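Local coordinates for protein proliferating cell nuclear antigen (Entamoeba histolytica, PDB 3P91) that forms a three-subunit sliding clamp that binds DNA and probably raises the processivity of DNA polymerase delta during replication, at residues T31-S36 with L73-T78; A41-D46 with E128-P133; S156-D161 with G178-T183; K213-F218 with F251-K256; Q136-I141 with H202-T207. All blocks are in the same frame, centred on the assembly; numbering follows the deposited sequence.

Contact 1 (T31-S36 with L73-T78); sequences TNFDCS and LGINLT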
# COMPACT_ATOMS: atom_id res chain seq x y z
N THR A 31 -21.63 -20.33 -1.66
CA THR A 31 -22.52 -20.66 -2.76
C THR A 31 -22.26 -22.06 -3.31
O THR A 31 -21.18 -22.63 -3.14
CB THR A 31 -22.45 -19.61 -3.90
OG1 THR A 31 -23.55 -19.80 -4.80
CG2 THR A 31 -21.14 -19.71 -4.66
N ASN A 32 -23.27 -22.62 -3.95
CA ASN A 32 -23.13 -23.90 -4.58
C ASN A 32 -22.60 -23.76 -5.99
O ASN A 32 -23.04 -22.92 -6.76
CB ASN A 32 -24.47 -24.63 -4.62
CG ASN A 32 -24.85 -25.22 -3.30
OD1 ASN A 32 -24.05 -25.91 -2.66
ND2 ASN A 32 -26.06 -24.94 -2.85
N PHE A 33 -21.61 -24.59 -6.30
CA PHE A 33 -21.13 -24.72 -7.65
C PHE A 33 -21.72 -25.98 -8.20
O PHE A 33 -21.38 -27.07 -7.77
CB PHE A 33 -19.61 -24.80 -7.67
CG PHE A 33 -18.95 -23.49 -7.42
CD1 PHE A 33 -18.24 -22.87 -8.42
CD2 PHE A 33 -19.07 -22.87 -6.20
CE1 PHE A 33 -17.64 -21.65 -8.20
CE2 PHE A 33 -18.47 -21.64 -5.96
CZ PHE A 33 -17.76 -21.04 -6.96
N ASP A 34 -22.63 -25.81 -9.15
CA ASP A 34 -23.27 -26.93 -9.79
C ASP A 34 -22.44 -27.34 -10.99
O ASP A 34 -22.39 -26.64 -11.99
CB ASP A 34 -24.69 -26.55 -10.21
CG ASP A 34 -25.54 -26.10 -9.04
OD1 ASP A 34 -26.02 -24.95 -9.06
OD2 ASP A 34 -25.73 -26.89 -8.10
N CYS A 35 -21.76 -28.47 -10.86
CA CYS A 35 -20.97 -28.98 -11.97
C CYS A 35 -21.78 -30.02 -12.74
O CYS A 35 -22.68 -30.67 -12.21
CB CYS A 35 -19.67 -29.58 -11.44
SG CYS A 35 -18.83 -28.49 -10.26
N SER A 36 -21.46 -30.16 -14.02
CA SER A 36 -22.10 -31.16 -14.84
C SER A 36 -21.27 -31.24 -16.10
O SER A 36 -20.26 -30.56 -16.22
CB SER A 36 -23.54 -30.76 -15.16
OG SER A 36 -23.60 -29.73 -16.13
N LEU A 73 -21.14 -28.48 -5.45
CA LEU A 73 -20.14 -28.24 -4.41
C LEU A 73 -20.46 -27.00 -3.59
O LEU A 73 -20.48 -25.89 -4.12
CB LEU A 73 -18.75 -28.10 -5.03
CG LEU A 73 -18.33 -29.12 -6.08
CD1 LEU A 73 -17.14 -28.59 -6.84
CD2 LEU A 73 -18.00 -30.46 -5.45
N GLY A 74 -20.70 -27.20 -2.30
CA GLY A 74 -20.95 -26.10 -1.39
C GLY A 74 -19.67 -25.40 -0.98
O GLY A 74 -18.88 -25.93 -0.21
N ILE A 75 -19.47 -24.20 -1.50
CA ILE A 75 -18.19 -23.52 -1.38
C ILE A 75 -18.20 -22.19 -0.63
O ILE A 75 -18.92 -21.27 -1.00
CB ILE A 75 -17.57 -23.30 -2.77
CG1 ILE A 75 -16.96 -24.60 -3.28
CG2 ILE A 75 -16.54 -22.20 -2.73
CD1 ILE A 75 -16.47 -24.53 -4.70
N ASN A 76 -17.39 -22.11 0.42
CA ASN A 76 -17.13 -20.85 1.12
C ASN A 76 -16.08 -20.07 0.34
O ASN A 76 -14.91 -20.45 0.30
CB ASN A 76 -16.65 -21.09 2.55
CG ASN A 76 -16.35 -19.80 3.30
OD1 ASN A 76 -15.66 -18.91 2.79
ND2 ASN A 76 -16.87 -19.68 4.51
N LEU A 77 -16.51 -18.98 -0.29
CA LEU A 77 -15.67 -18.23 -1.22
C LEU A 77 -14.52 -17.52 -0.52
O LEU A 77 -13.48 -17.27 -1.13
CB LEU A 77 -16.52 -17.26 -2.03
CG LEU A 77 -17.44 -18.00 -3.01
CD1 LEU A 77 -18.70 -17.24 -3.28
CD2 LEU A 77 -16.70 -18.32 -4.30
N THR A 78 -14.69 -17.20 0.75
CA THR A 78 -13.61 -16.62 1.52
C THR A 78 -12.46 -17.62 1.61
O THR A 78 -11.29 -17.26 1.46
CB THR A 78 -14.07 -16.18 2.93
OG1 THR A 78 -14.89 -15.02 2.82
CG2 THR A 78 -12.88 -15.85 3.80

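Contact 2 (A41-D46 with E128-P133); sequences AVQCMD and ESVEIP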
# COMPACT_ATOMS: atom_id res chain seq x y z
N ALA A 41 -21.71 -23.88 -12.92
CA ALA A 41 -22.75 -22.87 -12.88
C ALA A 41 -22.99 -22.41 -11.46
O ALA A 41 -22.85 -23.18 -10.51
CB ALA A 41 -24.03 -23.42 -13.48
N VAL A 42 -23.38 -21.15 -11.33
CA VAL A 42 -23.81 -20.61 -10.06
C VAL A 42 -24.99 -19.65 -10.28
O VAL A 42 -24.88 -18.68 -11.01
CB VAL A 42 -22.66 -19.88 -9.33
CG1 VAL A 42 -23.18 -19.16 -8.09
CG2 VAL A 42 -21.56 -20.86 -8.98
N GLN A 43 -26.12 -19.97 -9.67
CA GLN A 43 -27.29 -19.12 -9.73
C GLN A 43 -27.86 -19.00 -8.34
O GLN A 43 -28.36 -19.97 -7.77
CB GLN A 43 -28.36 -19.70 -10.66
CG GLN A 43 -28.16 -19.35 -12.11
CD GLN A 43 -29.46 -19.36 -12.90
OE1 GLN A 43 -30.53 -19.70 -12.38
NE2 GLN A 43 -29.38 -18.97 -14.17
N CYS A 44 -27.77 -17.79 -7.79
CA CYS A 44 -28.19 -17.55 -6.42
C CYS A 44 -28.33 -16.06 -6.19
O CYS A 44 -27.87 -15.25 -7.00
CB CYS A 44 -27.16 -18.11 -5.46
SG CYS A 44 -25.60 -17.24 -5.55
N MET A 45 -28.98 -15.70 -5.09
CA MET A 45 -29.13 -14.31 -4.68
C MET A 45 -27.87 -13.82 -4.00
O MET A 45 -27.12 -14.61 -3.43
CB MET A 45 -30.30 -14.16 -3.71
CG MET A 45 -31.63 -14.54 -4.32
SD MET A 45 -32.99 -14.12 -3.24
CE MET A 45 -32.57 -15.05 -1.78
N ASP A 46 -27.65 -12.52 -4.07
CA ASP A 46 -26.53 -11.91 -3.36
C ASP A 46 -26.72 -12.07 -1.86
O ASP A 46 -27.77 -12.51 -1.41
CB ASP A 46 -26.44 -10.42 -3.70
CG ASP A 46 -27.46 -9.60 -2.95
OD1 ASP A 46 -27.07 -8.56 -2.39
OD2 ASP A 46 -28.64 -9.99 -2.90
N GLU A 128 -32.65 -22.35 -1.86
CA GLU A 128 -33.65 -22.55 -2.90
C GLU A 128 -32.99 -22.14 -4.21
O GLU A 128 -32.35 -21.09 -4.28
N SER A 129 -33.11 -23.00 -5.22
CA SER A 129 -32.63 -22.64 -6.55
C SER A 129 -33.47 -21.48 -7.05
O SER A 129 -34.65 -21.36 -6.69
CB SER A 129 -32.78 -23.82 -7.50
OG SER A 129 -34.14 -24.14 -7.67
N VAL A 130 -32.88 -20.63 -7.87
CA VAL A 130 -33.56 -19.42 -8.32
C VAL A 130 -33.63 -19.36 -9.83
O VAL A 130 -32.92 -20.08 -10.54
CB VAL A 130 -32.87 -18.16 -7.77
CG1 VAL A 130 -32.87 -18.17 -6.26
CG2 VAL A 130 -31.46 -18.05 -8.30
N GLU A 131 -34.52 -18.50 -10.32
CA GLU A 131 -34.73 -18.34 -11.75
C GLU A 131 -34.50 -16.90 -12.14
O GLU A 131 -34.90 -15.98 -11.43
CB GLU A 131 -36.15 -18.75 -12.13
CG GLU A 131 -36.59 -20.08 -11.56
CD GLU A 131 -35.84 -21.24 -12.17
OE1 GLU A 131 -35.59 -22.23 -11.46
OE2 GLU A 131 -35.50 -21.15 -13.37
N ILE A 132 -33.86 -16.69 -13.28
CA ILE A 132 -33.63 -15.35 -13.78
C ILE A 132 -34.95 -14.71 -14.20
O ILE A 132 -35.91 -15.39 -14.54
CB ILE A 132 -32.61 -15.35 -14.96
CG1 ILE A 132 -33.24 -15.91 -16.24
CG2 ILE A 132 -31.36 -16.12 -14.57
CD1 ILE A 132 -32.26 -16.11 -17.38
N PRO A 133 -35.02 -13.38 -14.13
CA PRO A 133 -36.25 -12.69 -14.53
C PRO A 133 -36.39 -12.63 -16.04
O PRO A 133 -35.42 -12.89 -16.76
CB PRO A 133 -36.05 -11.28 -13.95
CG PRO A 133 -34.58 -11.11 -13.87
CD PRO A 133 -34.03 -12.46 -13.55

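Contact 3 (S156-D161 with G178-T183); sequences SALGDD and GAMCET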
# COMPACT_ATOMS: atom_id res chain seq x y z
N SER A 156 -19.31 6.03 -5.01
CA SER A 156 -19.43 5.52 -3.64
C SER A 156 -18.88 6.52 -2.64
O SER A 156 -19.41 6.67 -1.54
CB SER A 156 -18.68 4.20 -3.50
OG SER A 156 -19.09 3.27 -4.48
N ALA A 157 -17.81 7.20 -3.03
CA ALA A 157 -17.17 8.19 -2.18
C ALA A 157 -17.98 9.48 -2.09
O ALA A 157 -18.03 10.11 -1.04
CB ALA A 157 -15.77 8.50 -2.69
N LEU A 158 -18.61 9.86 -3.20
CA LEU A 158 -19.26 11.16 -3.30
C LEU A 158 -20.78 11.09 -3.25
O LEU A 158 -21.45 12.11 -3.13
CB LEU A 158 -18.83 11.83 -4.60
CG LEU A 158 -17.34 12.04 -4.80
CD1 LEU A 158 -17.04 12.37 -6.25
CD2 LEU A 158 -16.82 13.14 -3.87
N GLY A 159 -21.32 9.88 -3.36
CA GLY A 159 -22.76 9.73 -3.45
C GLY A 159 -23.41 9.25 -2.17
O GLY A 159 -22.75 9.11 -1.14
N ASP A 160 -24.72 9.01 -2.24
CA ASP A 160 -25.48 8.44 -1.14
C ASP A 160 -25.76 6.96 -1.39
O ASP A 160 -24.84 6.15 -1.46
CB ASP A 160 -26.78 9.22 -0.90
CG ASP A 160 -27.74 9.17 -2.09
OD1 ASP A 160 -27.29 8.81 -3.20
OD2 ASP A 160 -28.93 9.50 -1.92
N ASP A 161 -27.04 6.61 -1.52
CA ASP A 161 -27.45 5.22 -1.61
C ASP A 161 -27.87 4.81 -3.01
O ASP A 161 -27.95 3.62 -3.31
CB ASP A 161 -28.61 4.95 -0.63
N GLY A 178 -24.89 13.28 -3.11
CA GLY A 178 -24.54 13.02 -1.72
C GLY A 178 -24.83 14.18 -0.79
O GLY A 178 -25.49 15.16 -1.17
N ALA A 179 -24.33 14.08 0.44
CA ALA A 179 -24.60 15.09 1.46
C ALA A 179 -23.92 16.40 1.13
O ALA A 179 -24.43 17.47 1.46
CB ALA A 179 -24.14 14.59 2.82
N MET A 180 -22.77 16.33 0.48
CA MET A 180 -22.02 17.54 0.19
C MET A 180 -21.77 17.75 -1.29
O MET A 180 -21.07 18.68 -1.68
CB MET A 180 -20.69 17.53 0.96
CG MET A 180 -19.88 16.25 0.82
SD MET A 180 -18.65 16.26 -0.51
CE MET A 180 -17.79 14.72 -0.13
N CYS A 181 -22.36 16.89 -2.11
CA CYS A 181 -22.01 16.88 -3.51
C CYS A 181 -23.14 16.35 -4.37
O CYS A 181 -23.84 15.42 -3.98
CB CYS A 181 -20.77 16.00 -3.69
SG CYS A 181 -19.94 16.15 -5.26
N GLU A 182 -23.34 16.96 -5.54
CA GLU A 182 -24.18 16.37 -6.57
C GLU A 182 -23.26 16.09 -7.75
O GLU A 182 -22.56 16.97 -8.22
CB GLU A 182 -25.32 17.31 -6.98
N THR A 183 -23.26 14.84 -8.21
CA THR A 183 -22.31 14.43 -9.24
C THR A 183 -23.01 13.96 -10.50
O THR A 183 -24.08 13.38 -10.45
CB THR A 183 -21.40 13.31 -8.72
OG1 THR A 183 -20.80 13.71 -7.49
CG2 THR A 183 -20.33 12.99 -9.74
O HOH W 1 -22.19 13.39 -5.33
O HOH W 2 -21.67 13.85 -1.12

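Contact 4 (K213-F218 with F251-K256); sequences KQISEF and FYLAPK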
# COMPACT_ATOMS: atom_id res chain seq x y z
N LYS A 213 -24.61 0.48 -3.65
CA LYS A 213 -23.78 -0.55 -3.04
C LYS A 213 -23.64 -1.76 -3.95
O LYS A 213 -22.56 -2.33 -4.07
CB LYS A 213 -24.34 -0.98 -1.68
N GLN A 214 -24.74 -2.15 -4.58
CA GLN A 214 -24.76 -3.32 -5.45
C GLN A 214 -23.99 -3.07 -6.72
O GLN A 214 -23.16 -3.88 -7.12
CB GLN A 214 -26.20 -3.63 -5.85
CG GLN A 214 -27.09 -3.83 -4.67
CD GLN A 214 -26.85 -5.16 -4.06
OE1 GLN A 214 -26.84 -6.18 -4.75
NE2 GLN A 214 -26.63 -5.17 -2.75
N ILE A 215 -24.32 -1.96 -7.37
CA ILE A 215 -23.70 -1.61 -8.63
C ILE A 215 -22.20 -1.61 -8.40
O ILE A 215 -21.45 -2.28 -9.12
CB ILE A 215 -24.15 -0.22 -9.10
CG1 ILE A 215 -25.67 -0.16 -9.22
CG2 ILE A 215 -23.49 0.14 -10.42
CD1 ILE A 215 -26.25 -1.19 -10.16
N SER A 216 -21.78 -0.88 -7.38
CA SER A 216 -20.37 -0.70 -7.10
C SER A 216 -19.66 -2.00 -6.71
O SER A 216 -18.48 -2.18 -7.01
CB SER A 216 -20.17 0.37 -6.03
OG SER A 216 -20.46 -0.13 -4.74
N GLU A 217 -20.37 -2.92 -6.05
CA GLU A 217 -19.82 -4.24 -5.73
C GLU A 217 -19.79 -5.10 -6.99
O GLU A 217 -18.85 -5.85 -7.22
CB GLU A 217 -20.62 -4.92 -4.62
N PHE A 218 -20.83 -4.98 -7.81
CA PHE A 218 -20.91 -5.72 -9.06
C PHE A 218 -19.78 -5.31 -9.98
O PHE A 218 -19.18 -6.14 -10.65
CB PHE A 218 -22.23 -5.44 -9.77
CG PHE A 218 -23.44 -5.98 -9.07
CD1 PHE A 218 -23.31 -6.88 -8.03
CD2 PHE A 218 -24.71 -5.60 -9.47
CE1 PHE A 218 -24.43 -7.38 -7.38
CE2 PHE A 218 -25.83 -6.09 -8.83
CZ PHE A 218 -25.69 -6.98 -7.79
N PHE A 251 -25.26 -10.19 -13.40
CA PHE A 251 -25.98 -9.77 -12.21
C PHE A 251 -27.31 -9.18 -12.63
O PHE A 251 -27.40 -8.53 -13.67
CB PHE A 251 -25.20 -8.71 -11.47
CG PHE A 251 -23.85 -9.15 -11.06
CD1 PHE A 251 -23.65 -9.72 -9.82
CD2 PHE A 251 -22.78 -8.98 -11.90
CE1 PHE A 251 -22.39 -10.13 -9.43
CE2 PHE A 251 -21.52 -9.37 -11.51
CZ PHE A 251 -21.33 -9.95 -10.28
N TYR A 252 -28.33 -9.41 -11.81
CA TYR A 252 -29.67 -8.89 -12.06
C TYR A 252 -30.11 -8.04 -10.90
O TYR A 252 -30.18 -8.52 -9.77
CB TYR A 252 -30.66 -10.03 -12.25
CG TYR A 252 -30.37 -10.90 -13.45
CD1 TYR A 252 -31.09 -10.75 -14.62
CD2 TYR A 252 -29.36 -11.86 -13.42
CE1 TYR A 252 -30.84 -11.53 -15.72
CE2 TYR A 252 -29.09 -12.66 -14.52
CZ TYR A 252 -29.85 -12.49 -15.67
OH TYR A 252 -29.61 -13.26 -16.78
N LEU A 253 -30.41 -6.78 -11.18
CA LEU A 253 -30.80 -5.84 -10.14
C LEU A 253 -32.02 -5.01 -10.53
O LEU A 253 -32.04 -4.33 -11.56
CB LEU A 253 -29.63 -4.94 -9.77
CG LEU A 253 -29.91 -3.98 -8.62
CD1 LEU A 253 -30.14 -4.73 -7.31
CD2 LEU A 253 -28.78 -2.97 -8.47
N ALA A 254 -33.05 -5.06 -9.69
CA ALA A 254 -34.27 -4.33 -9.93
C ALA A 254 -34.12 -2.84 -9.61
O ALA A 254 -33.48 -2.47 -8.62
CB ALA A 254 -35.41 -4.93 -9.13
N PRO A 255 -34.71 -1.97 -10.44
CA PRO A 255 -34.63 -0.53 -10.17
C PRO A 255 -35.34 -0.14 -8.87
O PRO A 255 -36.18 -0.88 -8.36
CB PRO A 255 -35.32 0.08 -11.39
CG PRO A 255 -36.16 -1.01 -11.94
CD PRO A 255 -35.43 -2.27 -11.68
N LYS A 256 -34.97 1.01 -8.31
CA LYS A 256 -35.57 1.49 -7.07
C LYS A 256 -36.53 2.59 -7.47
O LYS A 256 -36.38 3.16 -8.55
CB LYS A 256 -34.50 2.01 -6.12

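Contact 5 (Q136-I141 with H202-T207); sequences QSDAII and HNKDVT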
# COMPACT_ATOMS: atom_id res chain seq x y z
N GLN A 136 -37.10 -7.35 -21.42
CA GLN A 136 -36.88 -6.80 -22.74
C GLN A 136 -36.39 -5.39 -22.53
O GLN A 136 -37.15 -4.50 -22.19
CB GLN A 136 -38.14 -6.83 -23.60
CG GLN A 136 -39.29 -6.10 -23.03
CD GLN A 136 -40.42 -6.00 -24.01
OE1 GLN A 136 -40.36 -6.57 -25.10
NE2 GLN A 136 -41.47 -5.28 -23.64
N SER A 137 -35.09 -5.20 -22.71
CA SER A 137 -34.44 -3.95 -22.33
C SER A 137 -34.65 -2.84 -23.34
O SER A 137 -34.85 -3.10 -24.53
CB SER A 137 -32.95 -4.18 -22.06
OG SER A 137 -32.32 -4.80 -23.16
N ASP A 138 -34.61 -1.60 -22.86
CA ASP A 138 -34.79 -0.41 -23.69
C ASP A 138 -33.48 0.02 -24.35
O ASP A 138 -33.48 0.59 -25.44
CB ASP A 138 -35.33 0.75 -22.86
CG ASP A 138 -36.78 0.55 -22.43
OD1 ASP A 138 -37.13 0.99 -21.31
OD2 ASP A 138 -37.56 -0.04 -23.21
N ALA A 139 -32.37 -0.26 -23.68
CA ALA A 139 -31.05 0.05 -24.21
C ALA A 139 -30.00 -0.88 -23.65
O ALA A 139 -30.10 -1.32 -22.50
CB ALA A 139 -30.69 1.50 -23.91
N ILE A 140 -29.00 -1.19 -24.47
CA ILE A 140 -27.90 -2.05 -24.05
C ILE A 140 -26.59 -1.30 -24.21
O ILE A 140 -26.17 -0.97 -25.31
CB ILE A 140 -27.85 -3.35 -24.87
CG1 ILE A 140 -29.11 -4.17 -24.64
CG2 ILE A 140 -26.64 -4.15 -24.50
CD1 ILE A 140 -29.25 -5.32 -25.59
N ILE A 141 -25.93 -1.06 -23.08
CA ILE A 141 -24.73 -0.25 -23.08
C ILE A 141 -23.48 -1.08 -22.90
O ILE A 141 -23.42 -1.94 -22.03
CB ILE A 141 -24.79 0.77 -21.96
CG1 ILE A 141 -26.01 1.66 -22.15
CG2 ILE A 141 -23.52 1.58 -21.94
CD1 ILE A 141 -26.37 2.44 -20.93
N HIS A 202 -29.59 1.21 -28.96
CA HIS A 202 -30.71 1.95 -28.41
C HIS A 202 -31.98 1.73 -29.22
O HIS A 202 -31.96 1.67 -30.46
CB HIS A 202 -30.36 3.43 -28.34
CG HIS A 202 -31.48 4.32 -27.91
ND1 HIS A 202 -32.47 4.75 -28.76
CD2 HIS A 202 -31.74 4.90 -26.71
CE1 HIS A 202 -33.31 5.53 -28.11
NE2 HIS A 202 -32.89 5.65 -26.86
N ASN A 203 -33.09 1.60 -28.51
CA ASN A 203 -34.39 1.62 -29.16
C ASN A 203 -35.40 2.46 -28.38
O ASN A 203 -36.39 2.91 -28.95
CB ASN A 203 -34.88 0.20 -29.43
CG ASN A 203 -34.79 -0.68 -28.21
OD1 ASN A 203 -35.18 -0.27 -27.11
ND2 ASN A 203 -34.26 -1.89 -28.38
N LYS A 204 -35.15 2.69 -27.09
CA LYS A 204 -36.02 3.57 -26.31
C LYS A 204 -35.30 4.25 -25.14
O LYS A 204 -34.66 3.58 -24.32
CB LYS A 204 -37.23 2.80 -25.79
CG LYS A 204 -38.17 3.63 -24.95
CD LYS A 204 -39.24 2.77 -24.30
CE LYS A 204 -40.07 2.03 -25.34
NZ LYS A 204 -41.01 1.06 -24.73
N ASP A 205 -35.42 5.57 -25.05
CA ASP A 205 -34.83 6.32 -23.94
C ASP A 205 -35.25 5.72 -22.61
O ASP A 205 -36.39 5.30 -22.44
CB ASP A 205 -35.24 7.79 -24.00
CG ASP A 205 -34.54 8.53 -25.12
OD1 ASP A 205 -34.68 9.77 -25.18
OD2 ASP A 205 -33.84 7.89 -25.93
N VAL A 206 -34.33 5.69 -21.66
CA VAL A 206 -34.62 5.00 -20.41
C VAL A 206 -33.76 5.52 -19.28
O VAL A 206 -32.57 5.81 -19.47
CB VAL A 206 -34.45 3.48 -20.59
CG1 VAL A 206 -33.12 3.18 -21.27
CG2 VAL A 206 -34.58 2.76 -19.27
N THR A 207 -34.36 5.67 -18.11
CA THR A 207 -33.65 6.09 -16.91
C THR A 207 -34.17 5.30 -15.73
O THR A 207 -35.36 5.01 -15.66
CB THR A 207 -33.87 7.59 -16.61
OG1 THR A 207 -33.75 8.36 -17.81
CG2 THR A 207 -32.86 8.09 -15.58
O HOH W 3 -38.26 3.66 -20.58

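Contact 1 (T31-S36 with L73-T78)
Phe-33 and Leu-73 face each other in a hydrogen-bonded pair of antiparallel strands, and so do Thr-31 and Ile-75 two residues along. Four nearly straight N-H...O bonds zip the backbones together; the shortest, Leu-73 N to Phe-33 O, is 2.7 Å. Between these pairs lies the non-hydrogen-bonded pair Asn-32 and Gly-74, where Asn-32 OD1 comes within 3.4 Å of Gly-74 CA, on the side of the sheet away from the phenyl ring.

Phe-33 carries most of the contact. Its CB starts 4.3 Å from Leu-73 CB, both side chains leaving the same face of the sheet. With CG lying beside the backbone N (chi1 -75°), the ring crosses the Ile-75 side chain at about a right angle. Phe-33 CG is 3.8 Å from Ile-75 CD1. That methyl sits over one face, 3.9 Å from the centroid of the Phe-33 ring and 29° off its normal, a CH-pi contact, and is nearest to Phe-33 CD2 (3.4 Å). Further out, Phe-33 CE2 meets Ile-75 CB at 3.7 Å. The tip, Phe-33 CZ, points at Leu-77 CD2, 3.9 Å away and in the ring plane. The other methyl, Leu-77 CD1, reaches Thr-31 CG2, so this one leucine closes over two side chains of the partner strand.

Leu-77 opens helix 77-84, whose N-cap is Asn-76, and it also packs on Val-21 and Leu-24 of helix 14-25, as Phe-33 does on Leu-24. The result is the layered build of the DNA clamp fold: helices laid against one face of an antiparallel sheet, here where strands 30-36 and 71-76 pair.

Contact 2 (A41-D46 with E128-P133)
Val-130 leans on Gln-43 and Cys-44 of strand 39-45 from the long loop that joins the two domains of the clamp, the interdomain connector of the PCNA family. The loop segment 128-133 has no regular structure and lies across the strand by side-chain packing, at the protein surface.

Val-130 does most of the work, and its rotamer shows how. CG1 stands beside its own backbone N (chi1 -59°), which leaves CG2 between the backbone N and the carbonyl carbon. That second methyl is pressed onto the peptide between Gln-43 and Cys-44: Val-130 CG2 is 3.7 Å from Gln-43 O and equally far from Cys-44 N. It also approaches Gln-43 CB at 4.2 Å. The first methyl, Val-130 CG1, turns instead to Met-45 CG, 4.3 Å away, so the two branches straddle consecutive parts of the strand. Leu-52 on the next strand adds to the same patch.

Gln-43 leaves the strand toward the loop with its chain extended. The chain reaches past Val-130, bringing CD to Ile-132. There the isoleucine takes a less common setting, chi1 74°, with its longer CG1 branch between backbone N and carbonyl carbon, and it is the short CG2 branch that meets the glutamine. Ile-132 and Pro-133 also touch Tyr-252 of strand 247-253, in the region where, in relatives, the connector borders the groove for partner peptides. The end of the crossing is a single methyl: Ile-132 CG2 lies 4.1 Å from Gln-43 CD.

Contact 3 (S156-D161 with G178-T183)
Leu-158 and Gly-178 meet where helix 145-158 ends against the turn leading into strand 181-188. The closest approach is through backbone: Gly-178 CA lies 3.5 Å from Leu-158 O, a CA-H...O contact with an angle of 142° at the hydrogen. Having no side chain there, Gly-178 lets its backbone come right up to the carbonyl.

Water supplies the polar links. One water donates to Leu-158 O at 2.7 Å and accepts from Met-180 N at 3.1 Å, bridging helix end to turn. A second lies 2.7 Å from Leu-158 O and 2.6 Å from Thr-183 OG1; it also comes near Cys-181 O, though it has more acceptors around it than protons to offer.

Apolar packing is looser. Leu-158 CD2 meets Met-180 CE at 4.2 Å, the methionine reaching it through a chain bent at chi2 (93°). Nearer the stem of the side chain, Leu-158 CB makes a van der Waals contact of 4.0 Å with Thr-183 OG1, the hydroxyl that also holds a water.

This is subunit-interface territory. Glu-182 and Thr-183 pair antiparallel with a strand of the second subunit, continuing the sheet into it, while Leu-158 packs on Lys-82, and Met-180 on His-79, of that subunit. The chemistry implies a helix terminus whose polar links to the turn run through water: the water shared with Met-180 N satisfies the carbonyl of Leu-158.

Contact 4 (K213-F218 with F251-K256)
The rings of Phe-218 and Phe-251 lie in an offset stack, centroids 4.3 Å apart and planes 18° from parallel. The two side chains run in opposite senses, so each ring covers the other's CB: Phe-251 CB sits over the Phe-218 face, 3.8 Å from its centroid, and Phe-218 CB likewise over the Phe-251 face. Nearest of all are Phe-218 CD1 and Phe-251 CD1, at 3.4 Å. Leu-253 CB lies at the edge of the Phe-218 ring, 4.1 Å from Phe-218 CE2.

Leu-253 makes the other contacts with the helix. Its CG is anti to the backbone N (chi1 -176°), which sends CD2 between two helix residues, 3.5 Å from Ile-215 CD1 and 3.7 Å from Gln-214 CB. The closest contacts are all between carbons.

Segment 213-218 of the helix runs nearly antiparallel to residues 251-253 of the strand. Met-240 of the adjoining strand extends the floor under Ile-215 and Phe-218. Ile-215 also touches Phe-148 and Thr-152 of helix 145-158, and Phe-210 of strand 206-211 covers both Ile-215 and Leu-253.

Contact 5 (Q136-I141 with H202-T207)
Asp-138 is clasped by Asn-203, Lys-204 and Val-206 through both its backbone and its side chain. The tight part centres on its carbonyl: Asp-138 O accepts from Lys-204 N at 3.1 Å and from Asn-203 N at 3.3 Å, the latter almost in line with the C=O bond (168°). Val-206 CG1, placed by chi1 49° between its backbone N and carbonyl carbon, wedges against Asp-138 CB at 3.6 Å and Ala-139 CB at 4.0 Å. Ala-139 forms an antiparallel non-hydrogen-bonded pair with His-202, while Asp-138 and Ala-139 together face Leu-232, a classic beta bulge. The connection between strands 199-202 and 206-211 thus packs on the start of strand 139-144, where the long sheet meets the four-stranded one.

The outer side is looser. The lysine chain slants across the carboxylate, Lys-204 CD 3.5 Å from Asp-138 OD2, but its NZ ends 3.9 Å from that same OD2, a long salt bridge. A water donates both to Asp-138 OD1 and to Asp-205 O. Within the turn His-202 NE2 donates to Asp-205 OD2 at 2.6 Å.

The chemistry implies that backbone bonds to one carbonyl and an apolar wedge fix the turn, with charge pairing a weaker, probably solvent-softened supplement.

Overall arrangement
From the N terminus, contact 1 opens first, closing a loop from strand 30-36 to strand 71-76. Contact 2 starts inside that loop and closes well beyond it, so the two cross; their neighbouring strands share one sheet. Its closing segment, 128-133, lies in the connector between domains and runs almost directly into contact 5, which spans 136-141 to 202-207. Contact 3 is nested inside that loop, joining helix 145-158 to the strand that meets the second subunit. Contact 4 follows in series, setting helix 212-218 on strand 247-253. It touches contact 2 through Tyr-252, bringing the connector and the two domains together, and contact 3 through Ser-216 within the C-terminal domain.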